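Local coordinates for VgrG protein (Vibrio cholerae, PDB 4DTL), which probably uses ATP and divalent metal ions to cross-link actin covalently through its actin cross-linking domain, at residues S23-E28 / Q360-K365; T61-Q66 / T88-S93. One frame throughout, in Å; residues are numbered along the deposited sequence.

Contact 1 (S23-E28 / Q360-K365); sequences SSIGIE and QSYLPK. With MN (manganese (II) ion), chain E; MN (manganese (II) ion), chain D; ATP (adenosine-5'-triphosphate), chain B.
Y362 meets the strand 24-28 through its ring: I25 CD1 sits over one face, 3.8 Å from the ring centroid and 14° off the normal, a CH-pi contact offset toward CG. I25 CG2 comes in above the rim on the same side, 3.7 Å from Y362 CE1. CG1 of I25 lies anti to the backbone N (chi1 -170°), which lets both branches reach the tyrosine. The phenol end has its own partner, Y362 OH being hydrogen-bonded to M98 O, and V104 of helix 101-124 packs on the side chain as well. Further along, the Y362 carbonyl oxygen faces the tip of I27, 3.6 Å from I27 CD1.

L363 N bonds back to Q360 O and closes a turn. The L363 and I27 side chains run antiparallel past each other, L363 CD2 3.9 Å from I27 CG2 while L363 CD1 lies near I27 CB. The ring carbon P364 CD comes up to the end of the isoleucine, 3.7 Å from I27 CD1; M111 of helix 101-124 touches both residues. K365 then folds back over the turn, where K365 NZ meets Q360 OE1 at 2.8 Å in the carbonyl plane.

No hydrogen bond crosses between the segments; the fit is mainly apolar and largely buried. Strand alternation explains the division of labour: I25 and I27 face the turn, while the alternate residues S24, G26 and E28 face the nucleotide and its metals. S24 OG donates to ATP N1 at 2.7 Å, G26 CA passes close to the ribose, and the E28 carboxylate binds both manganese ions, OE2 bridging them. This is a strand of the ATP-manganese site, reminiscent of the glutamine synthetase-like fold.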
ATOM      1  N   SER A  23      -8.732  -0.593 -14.300  1.00 27.36           N
ATOM      2  CA  SER A  23      -8.497  -0.487 -12.862  0.50 26.58           C
ATOM      3  C   SER A  23      -7.980  -1.795 -12.258  1.00 29.28           C
ATOM      4  O   SER A  23      -8.422  -2.879 -12.648  1.00 29.65           O
ATOM      5  CB  SER A  23      -9.762  -0.035 -12.140  0.50 30.04           C
ATOM      6  OG  SER A  23     -10.817  -0.969 -12.297  0.50 41.97           O
ATOM      7  N   SER A  24      -7.047  -1.688 -11.317  1.00 23.47           N
ATOM      8  CA  SER A  24      -6.450  -2.851 -10.663  1.00 22.41           C
ATOM      9  C   SER A  24      -6.641  -2.866  -9.149  1.00 27.16           C
ATOM     10  O   SER A  24      -6.934  -1.839  -8.545  1.00 27.36           O
ATOM     11  CB  SER A  24      -4.975  -2.958 -11.016  1.00 21.77           C
ATOM     12  OG  SER A  24      -4.372  -1.699 -10.797  1.00 24.16           O
ATOM     13  N   ILE A  25      -6.482  -4.044  -8.541  1.00 22.70           N
ATOM     14  CA  ILE A  25      -6.618  -4.210  -7.095  1.00 21.13           C
ATOM     15  C   ILE A  25      -5.598  -5.191  -6.528  1.00 24.18           C
ATOM     16  O   ILE A  25      -5.326  -6.228  -7.128  1.00 23.63           O
ATOM     17  CB  ILE A  25      -8.081  -4.523  -6.664  1.00 23.45           C
ATOM     18  CG1 ILE A  25      -8.273  -4.450  -5.124  1.00 23.70           C
ATOM     19  CG2 ILE A  25      -8.606  -5.820  -7.289  1.00 23.05           C
ATOM     20  CD1 ILE A  25      -9.625  -4.013  -4.622  1.00 28.83           C
ATOM     21  N   GLY A  26      -5.064  -4.835  -5.369  1.00 20.40           N
ATOM     22  CA  GLY A  26      -4.137  -5.646  -4.602  1.00 20.06           C
ATOM     23  C   GLY A  26      -4.570  -5.652  -3.156  1.00 24.18           C
ATOM     24  O   GLY A  26      -5.133  -4.670  -2.678  1.00 24.23           O
ATOM     25  N   ILE A  27      -4.311  -6.737  -2.447  1.00 20.31           N
ATOM     26  CA  ILE A  27      -4.696  -6.870  -1.042  1.00 19.93           C
ATOM     27  C   ILE A  27      -3.514  -7.247  -0.133  1.00 26.38           C
ATOM     28  O   ILE A  27      -2.545  -7.863  -0.580  1.00 26.65           O
ATOM     29  CB  ILE A  27      -5.921  -7.818  -0.850  1.00 22.45           C
ATOM     30  CG1 ILE A  27      -5.613  -9.283  -1.243  1.00 22.49           C
ATOM     31  CG2 ILE A  27      -7.177  -7.282  -1.544  1.00 22.31           C
ATOM     32  CD1 ILE A  27      -6.553 -10.323  -0.649  1.00 32.26           C
ATOM     33  N   GLU A  28      -3.610  -6.850   1.141  1.00 23.21           N
ATOM     34  CA  GLU A  28      -2.658  -7.149   2.209  1.00 22.66           C
ATOM     35  C   GLU A  28      -3.433  -7.828   3.325  1.00 26.04           C
ATOM     36  O   GLU A  28      -4.503  -7.354   3.725  1.00 24.41           O
ATOM     37  CB  GLU A  28      -1.977  -5.888   2.725  1.00 23.96           C
ATOM     38  CG  GLU A  28      -1.042  -5.259   1.716  1.00 30.78           C
ATOM     39  CD  GLU A  28      -0.613  -3.871   2.140  1.00 45.70           C
ATOM     40  OE1 GLU A  28      -1.377  -2.910   1.902  1.00 35.54           O
ATOM     41  OE2 GLU A  28       0.435  -3.768   2.814  1.00 47.66           O
ATOM     42  N   GLN A 360     -15.026  -5.246   0.487  1.00 26.99           N
ATOM     43  CA  GLN A 360     -14.987  -6.425   1.351  1.00 26.22           C
ATOM     44  C   GLN A 360     -14.945  -7.753   0.597  1.00 31.56           C
ATOM     45  O   GLN A 360     -14.236  -8.651   1.037  1.00 32.86           O
ATOM     46  CB  GLN A 360     -16.119  -6.403   2.384  1.00 26.96           C
ATOM     47  CG  GLN A 360     -15.856  -5.462   3.561  1.00 38.07           C
ATOM     48  CD  GLN A 360     -14.691  -5.846   4.466  1.00 53.42           C
ATOM     49  OE1 GLN A 360     -14.239  -6.995   4.536  1.00 43.06           O
ATOM     50  NE2 GLN A 360     -14.190  -4.879   5.206  1.00 47.94           N
ATOM     51  N   SER A 361     -15.630  -7.852  -0.562  1.00 26.78           N
ATOM     52  CA  SER A 361     -15.689  -9.040  -1.426  1.00 25.55           C
ATOM     53  C   SER A 361     -14.350  -9.448  -2.042  1.00 27.56           C
ATOM     54  O   SER A 361     -14.228 -10.576  -2.524  1.00 27.54           O
ATOM     55  CB  SER A 361     -16.736  -8.850  -2.519  1.00 28.61           C
ATOM     56  OG  SER A 361     -16.360  -7.843  -3.447  1.00 37.12           O
ATOM     57  N   TYR A 362     -13.350  -8.546  -2.016  1.00 22.38           N
ATOM     58  CA  TYR A 362     -11.991  -8.790  -2.521  1.00 21.58           C
ATOM     59  C   TYR A 362     -11.094  -9.418  -1.445  1.00 25.29           C
ATOM     60  O   TYR A 362      -9.951  -9.791  -1.728  1.00 24.66           O
ATOM     61  CB  TYR A 362     -11.350  -7.466  -2.972  1.00 22.04           C
ATOM     62  CG  TYR A 362     -11.967  -6.872  -4.212  1.00 23.29           C
ATOM     63  CD1 TYR A 362     -11.532  -7.247  -5.480  1.00 24.90           C
ATOM     64  CD2 TYR A 362     -12.974  -5.916  -4.124  1.00 24.32           C
ATOM     65  CE1 TYR A 362     -12.104  -6.713  -6.629  1.00 24.59           C
ATOM     66  CE2 TYR A 362     -13.564  -5.381  -5.268  1.00 25.27           C
ATOM     67  CZ  TYR A 362     -13.130  -5.787  -6.518  1.00 31.33           C
ATOM     68  OH  TYR A 362     -13.693  -5.242  -7.643  1.00 32.82           O
ATOM     69  N   LEU A 363     -11.592  -9.477  -0.203  1.00 22.73           N
ATOM     70  CA  LEU A 363     -10.822  -9.971   0.929  1.00 23.24           C
ATOM     71  C   LEU A 363     -11.236 -11.359   1.374  1.00 29.08           C
ATOM     72  O   LEU A 363     -12.432 -11.637   1.401  1.00 27.05           O
ATOM     73  CB  LEU A 363     -10.866  -8.965   2.106  1.00 22.76           C
ATOM     74  CG  LEU A 363      -9.863  -7.762   2.088  1.00 27.37           C
ATOM     75  CD1 LEU A 363      -8.395  -8.203   2.147  1.00 27.84           C
ATOM     76  CD2 LEU A 363     -10.097  -6.798   0.933  1.00 26.79           C
ATOM     77  N   PRO A 364     -10.270 -12.241   1.733  1.00 29.02           N
ATOM     78  CA  PRO A 364     -10.656 -13.575   2.225  1.00 30.09           C
ATOM     79  C   PRO A 364     -11.159 -13.509   3.664  1.00 37.43           C
ATOM     80  O   PRO A 364     -10.679 -12.688   4.452  1.00 36.18           O
ATOM     81  CB  PRO A 364      -9.358 -14.372   2.126  1.00 31.41           C
ATOM     82  CG  PRO A 364      -8.276 -13.347   2.268  1.00 35.29           C
ATOM     83  CD  PRO A 364      -8.803 -12.050   1.755  1.00 30.46           C
ATOM     84  N   LYS A 365     -12.139 -14.360   4.008  1.00 38.30           N
ATOM     85  CA  LYS A 365     -12.675 -14.397   5.377  1.00 40.18           C
ATOM     86  C   LYS A 365     -12.571 -15.782   5.971  1.00 47.31           C
ATOM     87  O   LYS A 365     -13.029 -16.731   5.332  1.00 47.39           O
ATOM     88  CB  LYS A 365     -14.144 -13.924   5.427  1.00 43.18           C
ATOM     89  CG  LYS A 365     -14.418 -12.540   4.838  1.00 58.08           C
ATOM     90  CD  LYS A 365     -13.593 -11.413   5.482  1.00 67.86           C
ATOM     91  CE  LYS A 365     -14.189 -10.047   5.251  1.00 75.89           C
ATOM     92  NZ  LYS A 365     -14.317  -9.705   3.806  1.00 80.21           N
TER
HETATM   93 MN    MN E 404       2.257  -4.446   3.782  1.00 54.37          MN
HETATM   94 MN    MN D 403      -0.428  -1.514   3.483  0.60 33.50          MN
HETATM   95  PG  ATP B 401       2.510  -1.502   4.658  0.50 56.17           P
HETATM   96  O1G ATP B 401       2.509  -2.962   4.988  0.50 55.75           O
HETATM   97  O2G ATP B 401       1.251  -0.842   5.119  0.50 55.25           O
HETATM   98  O3G ATP B 401       3.687  -0.831   5.296  0.50 55.94           O
HETATM   99  PB  ATP B 401       3.466  -2.259   2.282  0.50 60.90           P
HETATM  100  O1B ATP B 401       4.898  -1.951   2.487  0.50 61.81           O
HETATM  101  O2B ATP B 401       3.170  -3.668   2.707  0.50 62.10           O
HETATM  102  O3B ATP B 401       2.609  -1.311   3.066  0.50 58.90           O
HETATM  103  PA  ATP B 401       3.262  -3.378  -0.204  0.50 53.69           P
HETATM  104  O1A ATP B 401       4.202  -3.139  -1.333  0.50 53.80           O
HETATM  105  O2A ATP B 401       3.719  -4.600   0.601  0.50 53.09           O
HETATM  106  O3A ATP B 401       3.151  -2.190   0.713  0.50 57.69           O
HETATM  107  O5' ATP B 401       1.811  -3.681  -0.807  0.50 47.06           O
HETATM  108  C5' ATP B 401       1.316  -2.843  -1.859  0.50 39.30           C
HETATM  109  C4' ATP B 401      -0.086  -3.236  -2.232  0.50 32.72           C
HETATM  110  O4' ATP B 401      -0.378  -2.638  -3.512  0.50 30.81           O
HETATM  111  C3' ATP B 401      -0.322  -4.735  -2.399  0.50 29.74           C
HETATM  112  O3' ATP B 401      -1.579  -5.094  -1.851  0.50 29.31           O
HETATM  113  C2' ATP B 401      -0.235  -4.932  -3.911  0.50 28.32           C
HETATM  114  O2' ATP B 401      -0.988  -6.044  -4.372  0.50 26.04           O
HETATM  115  C1' ATP B 401      -0.811  -3.624  -4.417  0.50 29.25           C
HETATM  116  N9  ATP B 401      -0.399  -3.239  -5.761  0.50 26.31           N
HETATM  117  C8  ATP B 401       0.867  -3.259  -6.281  0.50 23.25           C
HETATM  118  N7  ATP B 401       0.934  -2.898  -7.538  0.50 22.48           N
HETATM  119  C5  ATP B 401      -0.384  -2.614  -7.866  0.50 22.87           C
HETATM  120  C6  ATP B 401      -0.992  -2.161  -9.057  0.50 22.61           C
HETATM  121  N6  ATP B 401      -0.328  -1.961 -10.203  0.50 23.42           N
HETATM  122  N1  ATP B 401      -2.325  -1.933  -9.034  0.50 21.45           N
HETATM  123  C2  ATP B 401      -3.000  -2.164  -7.905  0.50 20.57           C
HETATM  124  N3  ATP B 401      -2.539  -2.616  -6.737  0.50 21.04           N
HETATM  125  C4  ATP B 401      -1.216  -2.815  -6.783  0.50 23.61           C

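Contact 2 (T61-Q66 / T88-S93); sequences TKDMNQ and TVELVS. With MN (manganese (II) ion), chain E; ATP (adenosine-5'-triphosphate), chain B.
T61 and E90 form a hydrogen-bonded pair between two antiparallel beta strands, followed by the non-hydrogen-bonded pair K62 and V89 and then a bulge-like irregularity, where the chain turns a corner at M64 and T88 bonds to both D63 and M64. Among the backbone bonds, E90 N to T61 O is nearly straight (3.0 Å, 171° at the hydrogen) and T61 N returns to E90 O. At the corner D63 N reaches T88 O at 2.7 Å, while T88 N bonds to M64 O.

Two threonine hydroxyls add to this. T61 OG1 lies between its own backbone N and carbonyl carbon (chi1 72°), close enough to donate to E90 O at 2.6 Å; this hydroxyl and T61 N grip that oxygen from opposite faces of its plane. T88 OG1 takes the M64 N-H at 2.9 Å and has a further partner in E30 OE1.

Packing is lighter: D63 CB rests against E90 CB, and the T88 methyl CG2 meets CG and CD of the bent Q66 chain, which crosses it at a slant. The V92 and T61 side chains cross at about a right angle, V92 CG2 lying near T61 OG1.

Two acidic groups lie side by side near the metal, of which E90 binds it. The carboxylates of D63 and E90 stack with planes 14° apart, D63 OD2 3.9 Å from E90 OE2, a like-charge approach that the nearby manganese probably eases. E90 OE1 binds that ion at 2.3 Å, beside E28, and a water donates to both E90 OE1 and T61 OG1. Three residues on, the strand touches the nucleotide through its backbone: ATP O2' donates to S93 O at 2.6 Å.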
ATOM      1  N   THR A  61       5.385 -12.560   3.290  1.00 19.45           N
ATOM      2  CA  THR A  61       6.267 -11.503   3.789  1.00 19.52           C
ATOM      3  C   THR A  61       6.299 -11.372   5.307  1.00 26.36           C
ATOM      4  O   THR A  61       5.345 -11.741   6.005  1.00 26.87           O
ATOM      5  CB  THR A  61       5.865 -10.106   3.199  1.00 22.68           C
ATOM      6  OG1 THR A  61       4.637  -9.677   3.792  1.00 19.21           O
ATOM      7  CG2 THR A  61       5.769 -10.076   1.667  1.00 16.94           C
ATOM      8  N   LYS A  62       7.381 -10.764   5.806  1.00 23.96           N
ATOM      9  CA  LYS A  62       7.483 -10.423   7.221  1.00 24.51           C
ATOM     10  C   LYS A  62       6.907  -9.001   7.317  1.00 29.20           C
ATOM     11  O   LYS A  62       7.123  -8.179   6.411  1.00 28.10           O
ATOM     12  CB  LYS A  62       8.920 -10.511   7.777  1.00 26.17           C
ATOM     13  CG  LYS A  62       9.951  -9.654   7.056  1.00 27.25           C
ATOM     14  CD  LYS A  62      11.176  -9.406   7.901  1.00 25.17           C
ATOM     15  CE  LYS A  62      12.286  -8.860   7.048  1.00 30.73           C
ATOM     16  NZ  LYS A  62      13.522  -8.583   7.822  1.00 33.04           N
ATOM     17  N   ASP A  63       6.137  -8.731   8.380  1.00 26.37           N
ATOM     18  CA  ASP A  63       5.488  -7.439   8.558  1.00 26.59           C
ATOM     19  C   ASP A  63       5.948  -6.663   9.808  1.00 31.55           C
ATOM     20  O   ASP A  63       6.954  -5.961   9.765  1.00 30.00           O
ATOM     21  CB  ASP A  63       3.956  -7.607   8.486  1.00 28.28           C
ATOM     22  CG  ASP A  63       3.141  -6.316   8.468  1.00 38.62           C
ATOM     23  OD1 ASP A  63       3.677  -5.266   8.008  1.00 37.95           O
ATOM     24  OD2 ASP A  63       1.964  -6.361   8.871  1.00 44.75           O
ATOM     25  N   MET A  64       5.221  -6.806  10.913  1.00 31.57           N
ATOM     26  CA  MET A  64       5.477  -6.118  12.173  1.00 33.99           C
ATOM     27  C   MET A  64       6.504  -6.834  13.055  1.00 35.86           C
ATOM     28  O   MET A  64       6.282  -7.983  13.441  1.00 34.36           O
ATOM     29  CB  MET A  64       4.151  -5.937  12.931  1.00 38.10           C
ATOM     30  CG  MET A  64       3.732  -4.483  13.100  1.00 44.59           C
ATOM     31  SD  MET A  64       3.340  -3.641  11.528  1.00 51.91           S
ATOM     32  CE  MET A  64       1.556  -3.430  11.678  1.00 49.29           C
ATOM     33  N   ASN A  65       7.636  -6.156  13.363  1.00 31.20           N
ATOM     34  CA  ASN A  65       8.690  -6.711  14.215  1.00 30.67           C
ATOM     35  C   ASN A  65       8.149  -6.975  15.634  1.00 35.41           C
ATOM     36  O   ASN A  65       7.660  -6.054  16.292  1.00 34.77           O
ATOM     37  CB  ASN A  65       9.916  -5.801  14.248  1.00 27.60           C
ATOM     38  CG  ASN A  65      11.072  -6.383  15.035  1.00 42.72           C
ATOM     39  OD1 ASN A  65      11.000  -6.596  16.248  1.00 42.04           O
ATOM     40  ND2 ASN A  65      12.180  -6.645  14.368  1.00 25.09           N
ATOM     41  N   GLN A  66       8.212  -8.242  16.080  1.00 30.61           N
ATOM     42  CA  GLN A  66       7.693  -8.656  17.390  1.00 30.04           C
ATOM     43  C   GLN A  66       8.792  -8.905  18.428  1.00 34.91           C
ATOM     44  O   GLN A  66       8.517  -9.451  19.495  1.00 36.11           O
ATOM     45  CB  GLN A  66       6.774  -9.880  17.248  1.00 31.19           C
ATOM     46  CG  GLN A  66       5.580  -9.668  16.322  1.00 44.31           C
ATOM     47  CD  GLN A  66       4.513  -8.810  16.939  1.00 60.85           C
ATOM     48  OE1 GLN A  66       4.487  -7.591  16.754  1.00 56.86           O
ATOM     49  NE2 GLN A  66       3.611  -9.431  17.688  1.00 52.60           N
ATOM     50  N   THR A  88       5.409 -10.609  12.352  1.00 20.68           N
ATOM     51  CA  THR A  88       4.091 -11.103  11.998  1.00 18.99           C
ATOM     52  C   THR A  88       4.183 -11.389  10.499  1.00 20.19           C
ATOM     53  O   THR A  88       5.038 -10.795   9.817  1.00 16.75           O
ATOM     54  CB  THR A  88       3.013 -10.062  12.289  1.00 26.28           C
ATOM     55  OG1 THR A  88       3.319  -8.846  11.612  1.00 26.21           O
ATOM     56  CG2 THR A  88       2.831  -9.802  13.759  1.00 25.07           C
ATOM     57  N   VAL A  89       3.346 -12.312  10.002  1.00 18.16           N
ATOM     58  CA  VAL A  89       3.330 -12.682   8.599  1.00 18.33           C
ATOM     59  C   VAL A  89       2.225 -11.890   7.944  1.00 25.07           C
ATOM     60  O   VAL A  89       1.128 -11.777   8.495  1.00 24.41           O
ATOM     61  CB  VAL A  89       3.167 -14.221   8.389  1.00 21.02           C
ATOM     62  CG1 VAL A  89       2.904 -14.570   6.922  1.00 19.55           C
ATOM     63  CG2 VAL A  89       4.377 -14.984   8.917  1.00 20.58           C
ATOM     64  N   GLU A  90       2.525 -11.334   6.773  1.00 23.89           N
ATOM     65  CA  GLU A  90       1.549 -10.642   5.966  1.00 23.83           C
ATOM     66  C   GLU A  90       1.535 -11.224   4.576  1.00 24.95           C
ATOM     67  O   GLU A  90       2.578 -11.308   3.930  1.00 21.98           O
ATOM     68  CB  GLU A  90       1.814  -9.149   5.932  1.00 25.17           C
ATOM     69  CG  GLU A  90       0.693  -8.378   5.260  1.00 30.30           C
ATOM     70  CD  GLU A  90       0.993  -6.911   5.090  1.00 41.86           C
ATOM     71  OE1 GLU A  90       2.072  -6.592   4.545  1.00 37.66           O
ATOM     72  OE2 GLU A  90       0.144  -6.078   5.484  1.00 39.56           O
ATOM     73  N   LEU A  91       0.345 -11.613   4.118  1.00 20.75           N
ATOM     74  CA  LEU A  91       0.150 -12.150   2.773  1.00 20.85           C
ATOM     75  C   LEU A  91      -0.198 -10.972   1.865  1.00 24.10           C
ATOM     76  O   LEU A  91      -1.165 -10.245   2.131  1.00 23.78           O
ATOM     77  CB  LEU A  91      -0.926 -13.257   2.745  1.00 20.46           C
ATOM     78  CG  LEU A  91      -0.781 -14.423   3.741  1.00 24.00           C
ATOM     79  CD1 LEU A  91      -1.813 -15.508   3.452  1.00 25.33           C
ATOM     80  CD2 LEU A  91       0.627 -15.006   3.742  1.00 19.73           C
ATOM     81  N   VAL A  92       0.664 -10.724   0.860  1.00 18.57           N
ATOM     82  CA  VAL A  92       0.549  -9.589  -0.065  1.00 17.44           C
ATOM     83  C   VAL A  92       0.250 -10.084  -1.473  1.00 20.67           C
ATOM     84  O   VAL A  92       1.133 -10.640  -2.140  1.00 20.10           O
ATOM     85  CB  VAL A  92       1.803  -8.664  -0.013  1.00 20.33           C
ATOM     86  CG1 VAL A  92       1.621  -7.440  -0.898  1.00 19.22           C
ATOM     87  CG2 VAL A  92       2.119  -8.229   1.420  1.00 20.21           C
ATOM     88  N   SER A  93      -0.999  -9.878  -1.929  1.00 15.93           N
ATOM     89  CA  SER A  93      -1.399 -10.341  -3.253  1.00 16.09           C
ATOM     90  C   SER A  93      -0.681  -9.663  -4.404  1.00 21.44           C
ATOM     91  O   SER A  93      -0.213  -8.532  -4.275  1.00 21.09           O
ATOM     92  CB  SER A  93      -2.909 -10.243  -3.440  1.00 17.43           C
ATOM     93  OG  SER A  93      -3.294  -8.908  -3.724  1.00 19.65           O
TER
HETATM   94 MN    MN E 404       2.257  -4.446   3.782  1.00 54.37          MN
HETATM   95  PG  ATP B 401       2.510  -1.502   4.658  0.50 56.17           P
HETATM   96  O1G ATP B 401       2.509  -2.962   4.988  0.50 55.75           O
HETATM   97  O2G ATP B 401       1.251  -0.842   5.119  0.50 55.25           O
HETATM   98  O3G ATP B 401       3.687  -0.831   5.296  0.50 55.94           O
HETATM   99  PB  ATP B 401       3.466  -2.259   2.282  0.50 60.90           P
HETATM  100  O1B ATP B 401       4.898  -1.951   2.487  0.50 61.81           O
HETATM  101  O2B ATP B 401       3.170  -3.668   2.707  0.50 62.10           O
HETATM  102  O3B ATP B 401       2.609  -1.311   3.066  0.50 58.90           O
HETATM  103  PA  ATP B 401       3.262  -3.378  -0.204  0.50 53.69           P
HETATM  104  O1A ATP B 401       4.202  -3.139  -1.333  0.50 53.80           O
HETATM  105  O2A ATP B 401       3.719  -4.600   0.601  0.50 53.09           O
HETATM  106  O3A ATP B 401       3.151  -2.190   0.713  0.50 57.69           O
HETATM  107  O5' ATP B 401       1.811  -3.681  -0.807  0.50 47.06           O
HETATM  108  C5' ATP B 401       1.316  -2.843  -1.859  0.50 39.30           C
HETATM  109  C4' ATP B 401      -0.086  -3.236  -2.232  0.50 32.72           C
HETATM  110  O4' ATP B 401      -0.378  -2.638  -3.512  0.50 30.81           O
HETATM  111  C3' ATP B 401      -0.322  -4.735  -2.399  0.50 29.74           C
HETATM  112  O3' ATP B 401      -1.579  -5.094  -1.851  0.50 29.31           O
HETATM  113  C2' ATP B 401      -0.235  -4.932  -3.911  0.50 28.32           C
HETATM  114  O2' ATP B 401      -0.988  -6.044  -4.372  0.50 26.04           O
HETATM  115  C1' ATP B 401      -0.811  -3.624  -4.417  0.50 29.25           C
HETATM  116  N9  ATP B 401      -0.399  -3.239  -5.761  0.50 26.31           N
HETATM  117  C8  ATP B 401       0.867  -3.259  -6.281  0.50 23.25           C
HETATM  118  N7  ATP B 401       0.934  -2.898  -7.538  0.50 22.48           N
HETATM  119  C5  ATP B 401      -0.384  -2.614  -7.866  0.50 22.87           C
HETATM  120  C6  ATP B 401      -0.992  -2.161  -9.057  0.50 22.61           C
HETATM  121  N6  ATP B 401      -0.328  -1.961 -10.203  0.50 23.42           N
HETATM  122  N1  ATP B 401      -2.325  -1.933  -9.034  0.50 21.45           N
HETATM  123  C2  ATP B 401      -3.000  -2.164  -7.905  0.50 20.57           C
HETATM  124  N3  ATP B 401      -2.539  -2.616  -6.737  0.50 21.04           N
HETATM  125  C4  ATP B 401      -1.216  -2.815  -6.783  0.50 23.61           C
HETATM  126  O   HOH W   1       4.887  -6.792   4.399  1.00 44.21           O
HETATM  127  O   HOH W   2      -0.375  -4.987   8.724  1.00 45.46           O

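Overall arrangement
Strands 24-30 and 85-97 are neighbours, so the two contacts, with centres about 17 Å apart, meet directly: S93 OG probably hydrogen-bonds to I27 N, and E28 CB packs on the E90 carboxylate. Contact 1 is largely buried and mainly apolar, joining a late loop of the chain to the side of strand 24-28 turned from the ligand. Contact 2 is partly buried, runs on backbone hydrogen bonds between adjacent strands, and becomes exposed toward Q66. Both strands, 24-28 and 88-93, contribute to the ATP-manganese site, but the first gives its other face to the late loop, whereas the second is joined edge to edge with segment 61-66.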